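Local coordinates for clavulanic acid biosynthesis oligopeptide binding protein 2 (Streptomyces clavuligerus, PDB 2WOL), which probably binds oligopeptides as a family 5 extracellular solute-binding protein and belongs to the biosynthetic pathway of the beta-lactamase inhibitor clavulanic acid, at residues R121-L133 and Y151-L165. Sequence-based numbering, arbitrary orientation.
Sequences RHAVQRVFAQDVL and YPGPYRTDEPLRSVL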
loop_
_atom_site.group_PDB
_atom_site.type_symbol
_atom_site.label_atom_id
_atom_site.label_comp_id
_atom_site.label_asym_id
_atom_site.label_seq_id
_atom_site.Cartn_x
_atom_site.Cartn_y
_atom_site.Cartn_z
ATOM N N ARG A 121 9.700 21.119 5.807
ATOM C CA ARG A 121 9.187 21.873 4.673
ATOM C C ARG A 121 9.972 21.538 3.412
ATOM O O ARG A 121 9.381 21.344 2.347
ATOM C CB ARG A 121 9.233 23.376 4.921
ATOM C CG ARG A 121 8.782 24.182 3.710
ATOM C CD ARG A 121 8.455 25.597 4.080
ATOM N NE ARG A 121 9.655 26.355 4.403
ATOM C CZ ARG A 121 9.635 27.596 4.866
ATOM N NH1 ARG A 121 8.472 28.212 5.063
ATOM N NH2 ARG A 121 10.778 28.216 5.132
ATOM N N HIS A 122 11.296 21.473 3.529
ATOM C CA HIS A 122 12.125 21.166 2.370
ATOM C C HIS A 122 11.781 19.804 1.764
ATOM O O HIS A 122 11.677 19.678 0.544
ATOM C CB HIS A 122 13.623 21.256 2.676
ATOM C CG HIS A 122 14.477 21.054 1.465
ATOM N ND1 HIS A 122 14.560 21.990 0.456
ATOM C CD2 HIS A 122 15.243 20.009 1.076
ATOM C CE1 HIS A 122 15.357 21.536 -0.495
ATOM N NE2 HIS A 122 15.783 20.335 -0.145
ATOM N N ALA A 123 11.591 18.803 2.620
ATOM C CA ALA A 123 11.191 17.468 2.174
ATOM C C ALA A 123 9.882 17.506 1.384
ATOM O O ALA A 123 9.782 16.908 0.307
ATOM C CB ALA A 123 11.065 16.536 3.364
ATOM N N VAL A 124 8.894 18.219 1.916
ATOM C CA VAL A 124 7.601 18.356 1.253
ATOM C C VAL A 124 7.752 19.117 -0.074
ATOM O O VAL A 124 7.151 18.750 -1.085
ATOM C CB VAL A 124 6.563 19.022 2.191
ATOM C CG1 VAL A 124 5.277 19.327 1.455
ATOM C CG2 VAL A 124 6.287 18.113 3.391
ATOM N N GLN A 125 8.575 20.162 -0.064
ATOM C CA GLN A 125 8.854 20.927 -1.278
ATOM C C GLN A 125 9.506 20.073 -2.362
ATOM O O GLN A 125 9.165 20.209 -3.540
ATOM C CB GLN A 125 9.715 22.147 -0.954
ATOM C CG GLN A 125 8.927 23.241 -0.263
ATOM C CD GLN A 125 9.763 24.426 0.191
ATOM O OE1 GLN A 125 9.209 25.435 0.615
ATOM N NE2 GLN A 125 11.087 24.299 0.139
ATOM N N ARG A 126 10.429 19.194 -1.964
ATOM C CA ARG A 126 11.112 18.279 -2.887
ATOM C C ARG A 126 10.150 17.454 -3.738
ATOM O O ARG A 126 10.417 17.195 -4.912
ATOM C CB ARG A 126 12.038 17.326 -2.124
ATOM C CG ARG A 126 13.274 17.973 -1.557
ATOM C CD ARG A 126 14.070 16.972 -0.747
ATOM N NE ARG A 126 15.066 16.267 -1.553
ATOM C CZ ARG A 126 15.083 14.955 -1.787
ATOM N NH1 ARG A 126 14.143 14.155 -1.291
ATOM N NH2 ARG A 126 16.047 14.442 -2.533
ATOM N N VAL A 127 9.046 17.024 -3.132
ATOM C CA VAL A 127 8.032 16.232 -3.832
ATOM C C VAL A 127 7.542 16.937 -5.106
ATOM O O VAL A 127 7.214 16.285 -6.103
ATOM C CB VAL A 127 6.849 15.890 -2.891
ATOM C CG1 VAL A 127 5.722 15.179 -3.643
ATOM C CG2 VAL A 127 7.333 15.042 -1.715
ATOM N N PHE A 128 7.524 18.269 -5.075
ATOM C CA PHE A 128 7.064 19.069 -6.212
ATOM C C PHE A 128 8.013 19.026 -7.410
ATOM O O PHE A 128 7.601 19.323 -8.532
ATOM C CB PHE A 128 6.850 20.524 -5.790
ATOM C CG PHE A 128 5.598 20.749 -4.992
ATOM C CD1 PHE A 128 5.508 20.310 -3.674
ATOM C CD2 PHE A 128 4.508 21.415 -5.553
ATOM C CE1 PHE A 128 4.360 20.523 -2.934
ATOM C CE2 PHE A 128 3.348 21.631 -4.815
ATOM C CZ PHE A 128 3.276 21.188 -3.502
ATOM N N ALA A 129 9.274 18.666 -7.172
ATOM C CA ALA A 129 10.269 18.607 -8.241
ATOM C C ALA A 129 10.217 17.250 -8.943
ATOM O O ALA A 129 11.168 16.470 -8.886
ATOM C CB ALA A 129 11.666 18.893 -7.693
ATOM N N GLN A 130 9.100 16.984 -9.616
ATOM C CA GLN A 130 8.875 15.692 -10.269
ATOM C C GLN A 130 9.777 15.441 -11.479
ATOM O O GLN A 130 9.931 14.299 -11.922
ATOM C CB GLN A 130 7.394 15.514 -10.626
ATOM C CG GLN A 130 6.516 15.202 -9.418
ATOM C CD GLN A 130 6.868 13.863 -8.787
ATOM O OE1 GLN A 130 6.762 12.814 -9.427
ATOM N NE2 GLN A 130 7.296 13.895 -7.534
ATOM N N ASP A 131 10.383 16.509 -11.993
ATOM C CA ASP A 131 11.380 16.401 -13.059
ATOM C C ASP A 131 12.727 15.860 -12.568
ATOM O O ASP A 131 13.501 15.301 -13.351
ATOM C CB ASP A 131 11.573 17.757 -13.756
ATOM C CG ASP A 131 11.952 18.880 -12.793
ATOM O OD1 ASP A 131 11.548 18.849 -11.614
ATOM O OD2 ASP A 131 12.651 19.822 -13.229
ATOM N N VAL A 132 13.004 16.025 -11.276
ATOM C CA VAL A 132 14.280 15.604 -10.696
ATOM C C VAL A 132 14.126 14.388 -9.773
ATOM O O VAL A 132 14.997 13.508 -9.753
ATOM C CB VAL A 132 14.967 16.781 -9.945
ATOM C CG1 VAL A 132 16.260 16.333 -9.266
ATOM C CG2 VAL A 132 15.263 17.922 -10.910
ATOM N N LEU A 133 13.016 14.345 -9.035
ATOM C CA LEU A 133 12.803 13.345 -7.980
ATOM C C LEU A 133 11.553 12.467 -8.165
ATOM O O LEU A 133 10.806 12.239 -7.204
ATOM C CB LEU A 133 12.742 14.040 -6.610
ATOM C CG LEU A 133 13.862 15.024 -6.260
ATOM C CD1 LEU A 133 13.517 15.746 -4.983
ATOM C CD2 LEU A 133 15.188 14.320 -6.112
ATOM N N TYR A 151 3.920 26.121 -7.713
ATOM C CA TYR A 151 5.229 25.989 -7.093
ATOM C C TYR A 151 6.084 25.027 -7.917
ATOM O O TYR A 151 5.689 23.874 -8.120
ATOM C CB TYR A 151 5.083 25.503 -5.651
ATOM C CG TYR A 151 6.398 25.304 -4.940
ATOM C CD1 TYR A 151 7.223 26.386 -4.642
ATOM C CD2 TYR A 151 6.819 24.031 -4.569
ATOM C CE1 TYR A 151 8.430 26.205 -3.993
ATOM C CE2 TYR A 151 8.023 23.840 -3.912
ATOM C CZ TYR A 151 8.830 24.929 -3.633
ATOM O OH TYR A 151 10.032 24.746 -2.995
ATOM N N PRO A 152 7.245 25.504 -8.410
ATOM C CA PRO A 152 8.071 24.695 -9.308
ATOM C C PRO A 152 9.101 23.796 -8.614
ATOM O O PRO A 152 9.982 23.244 -9.281
ATOM C CB PRO A 152 8.792 25.758 -10.140
ATOM C CG PRO A 152 9.006 26.877 -9.178
ATOM C CD PRO A 152 7.835 26.840 -8.195
ATOM N N GLY A 153 8.998 23.645 -7.296
ATOM C CA GLY A 153 9.972 22.851 -6.553
ATOM C C GLY A 153 11.154 23.682 -6.081
ATOM O O GLY A 153 11.372 24.796 -6.573
ATOM N N PRO A 154 11.945 23.134 -5.141
ATOM C CA PRO A 154 12.975 23.900 -4.439
ATOM C C PRO A 154 14.273 24.126 -5.216
ATOM O O PRO A 154 15.164 24.822 -4.717
ATOM C CB PRO A 154 13.254 23.037 -3.208
ATOM C CG PRO A 154 13.034 21.650 -3.690
ATOM C CD PRO A 154 11.898 21.730 -4.681
ATOM N N TYR A 155 14.386 23.540 -6.405
ATOM C CA TYR A 155 15.578 23.725 -7.241
ATOM C C TYR A 155 15.383 24.855 -8.248
ATOM O O TYR A 155 16.352 25.481 -8.679
ATOM C CB TYR A 155 15.953 22.418 -7.953
ATOM C CG TYR A 155 15.994 21.229 -7.017
ATOM C CD1 TYR A 155 16.793 21.248 -5.876
ATOM C CD2 TYR A 155 15.229 20.094 -7.268
ATOM C CE1 TYR A 155 16.827 20.166 -5.006
ATOM C CE2 TYR A 155 15.261 19.003 -6.405
ATOM C CZ TYR A 155 16.060 19.050 -5.277
ATOM O OH TYR A 155 16.095 17.972 -4.423
ATOM N N ARG A 156 14.124 25.116 -8.596
ATOM C CA ARG A 156 13.772 26.144 -9.576
ATOM C C ARG A 156 13.449 27.499 -8.948
ATOM O O ARG A 156 13.434 28.522 -9.637
ATOM C CB ARG A 156 12.615 25.661 -10.451
ATOM C CG ARG A 156 12.977 24.459 -11.295
ATOM C CD ARG A 156 11.880 24.114 -12.290
ATOM N NE ARG A 156 12.246 22.954 -13.099
ATOM C CZ ARG A 156 12.965 23.015 -14.218
ATOM N NH1 ARG A 156 13.401 24.188 -14.675
ATOM N NH2 ARG A 156 13.246 21.905 -14.885
ATOM N N THR A 157 13.177 27.500 -7.646
ATOM C CA THR A 157 13.030 28.733 -6.880
ATOM C C THR A 157 13.470 28.502 -5.438
ATOM O O THR A 157 13.327 27.394 -4.907
ATOM C CB THR A 157 11.584 29.296 -6.920
ATOM O OG1 THR A 157 11.557 30.587 -6.293
ATOM C CG2 THR A 157 10.599 28.367 -6.209
ATOM N N ASP A 158 14.019 29.539 -4.812
ATOM C CA ASP A 158 14.387 29.455 -3.399
ATOM C C ASP A 158 13.324 30.072 -2.491
ATOM O O ASP A 158 13.475 30.087 -1.267
ATOM C CB ASP A 158 15.788 30.031 -3.130
ATOM C CG ASP A 158 15.942 31.471 -3.586
ATOM O OD1 ASP A 158 14.935 32.208 -3.646
ATOM O OD2 ASP A 158 17.094 31.866 -3.882
ATOM N N GLU A 159 12.245 30.569 -3.090
ATOM C CA GLU A 159 11.100 31.014 -2.308
ATOM C C GLU A 159 10.338 29.796 -1.795
ATOM O O GLU A 159 9.954 28.928 -2.581
ATOM C CB GLU A 159 10.176 31.906 -3.127
ATOM C CG GLU A 159 9.084 32.546 -2.286
ATOM C CD GLU A 159 8.077 33.322 -3.103
ATOM O OE1 GLU A 159 8.058 33.176 -4.345
ATOM O OE2 GLU A 159 7.294 34.082 -2.494
ATOM N N PRO A 160 10.145 29.707 -0.469
ATOM C CA PRO A 160 9.410 28.576 0.081
ATOM C C PRO A 160 7.982 28.465 -0.437
ATOM O O PRO A 160 7.385 29.453 -0.874
ATOM C CB PRO A 160 9.398 28.865 1.586
ATOM C CG PRO A 160 10.582 29.741 1.810
ATOM C CD PRO A 160 10.626 30.610 0.593
ATOM N N LEU A 161 7.457 27.246 -0.391
ATOM C CA LEU A 161 6.061 26.974 -0.675
ATOM C C LEU A 161 5.201 27.831 0.257
ATOM O O LEU A 161 5.384 27.813 1.475
ATOM C CB LEU A 161 5.809 25.480 -0.458
ATOM C CG LEU A 161 4.509 24.767 -0.822
ATOM C CD1 LEU A 161 4.063 25.031 -2.244
ATOM C CD2 LEU A 161 4.711 23.279 -0.598
ATOM N N ARG A 162 4.285 28.598 -0.322
ATOM C CA ARG A 162 3.540 29.603 0.439
ATOM C C ARG A 162 2.482 29.022 1.362
ATOM O O ARG A 162 1.994 29.699 2.272
ATOM C CB ARG A 162 2.926 30.630 -0.498
ATOM C CG ARG A 162 3.961 31.536 -1.099
ATOM C CD ARG A 162 3.390 32.882 -1.358
ATOM N NE ARG A 162 4.410 33.784 -1.870
ATOM C CZ ARG A 162 4.136 34.880 -2.561
ATOM N NH1 ARG A 162 2.875 35.193 -2.823
ATOM N NH2 ARG A 162 5.123 35.650 -2.994
ATOM N N SER A 163 2.146 27.761 1.121
ATOM C CA SER A 163 1.177 27.038 1.928
ATOM C C SER A 163 1.838 26.338 3.111
ATOM O O SER A 163 1.159 25.692 3.905
ATOM C CB SER A 163 0.467 26.009 1.057
ATOM O OG SER A 163 1.416 25.222 0.360
ATOM N N VAL A 164 3.161 26.445 3.222
ATOM C CA VAL A 164 3.876 25.828 4.338
ATOM C C VAL A 164 4.658 26.888 5.109
ATOM O O VAL A 164 5.588 27.498 4.576
ATOM C CB VAL A 164 4.830 24.680 3.903
ATOM C CG1 VAL A 164 5.375 23.974 5.132
ATOM C CG2 VAL A 164 4.124 23.668 3.012
ATOM N N LEU A 165 4.265 27.109 6.361
ATOM C CA LEU A 165 4.925 28.101 7.204
ATOM C C LEU A 165 5.819 27.455 8.250
ATOM O O LEU A 165 5.510 26.384 8.771
ATOM C CB LEU A 165 3.895 28.988 7.901
ATOM C CG LEU A 165 2.805 29.667 7.074
ATOM C CD1 LEU A 165 1.879 30.416 8.010
ATOM C CD2 LEU A 165 3.391 30.607 6.032
HETATM O O HOH W 1 9.902 21.142 -11.401
#
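The chain touches helix 117-127 and the turns after it at 151-156 and again from 160, with 157-159 bulging away; CA atoms of A129 and G153 are 4.6 Å apart, those of R121 and V164 6.6 Å. V164 begins an outermost strand, 164-166, of a four-stranded antiparallel sheet. Here the aliphatic chain of R121 runs past V164 CG1, then bends at chi3 (71°), which puts one face of the guanidinium against P160 CB; in the plane of that group NH1 donates to V164 O (3.0 Å). One turn on, the extended chain of the buried Q125 carries OE1 to L161 N, a nearly straight bond of 2.7 Å that reaches the oxygen from above the amide plane. The Y151 ring lies between L161 CB and G153 N, its edge against Q125 O and the F128 face, a T-shaped stack (centroids 5.2 Å apart). L161 CD2 touches F128 CE1 at 3.6 Å. G153 has no side chain to crowd A129 CB, and its positive phi (89°) suits glycine. P154 packs against H122 and A129, and the Y155 ring spans A129, V132 and L133; its hydroxyl is hydrogen-bonded to D200, as is H122, while R126 salt-bridges both D200 and D47. R156 NH2 and D131 OD2 form a salt bridge (2.7 Å), and a water bridges P152 O and, weakly, D131 OD1. Bonds to backbone at L161 and V164 thus hold the loop lengthwise around an aromatic and proline core, with the charged pair at the exposed end.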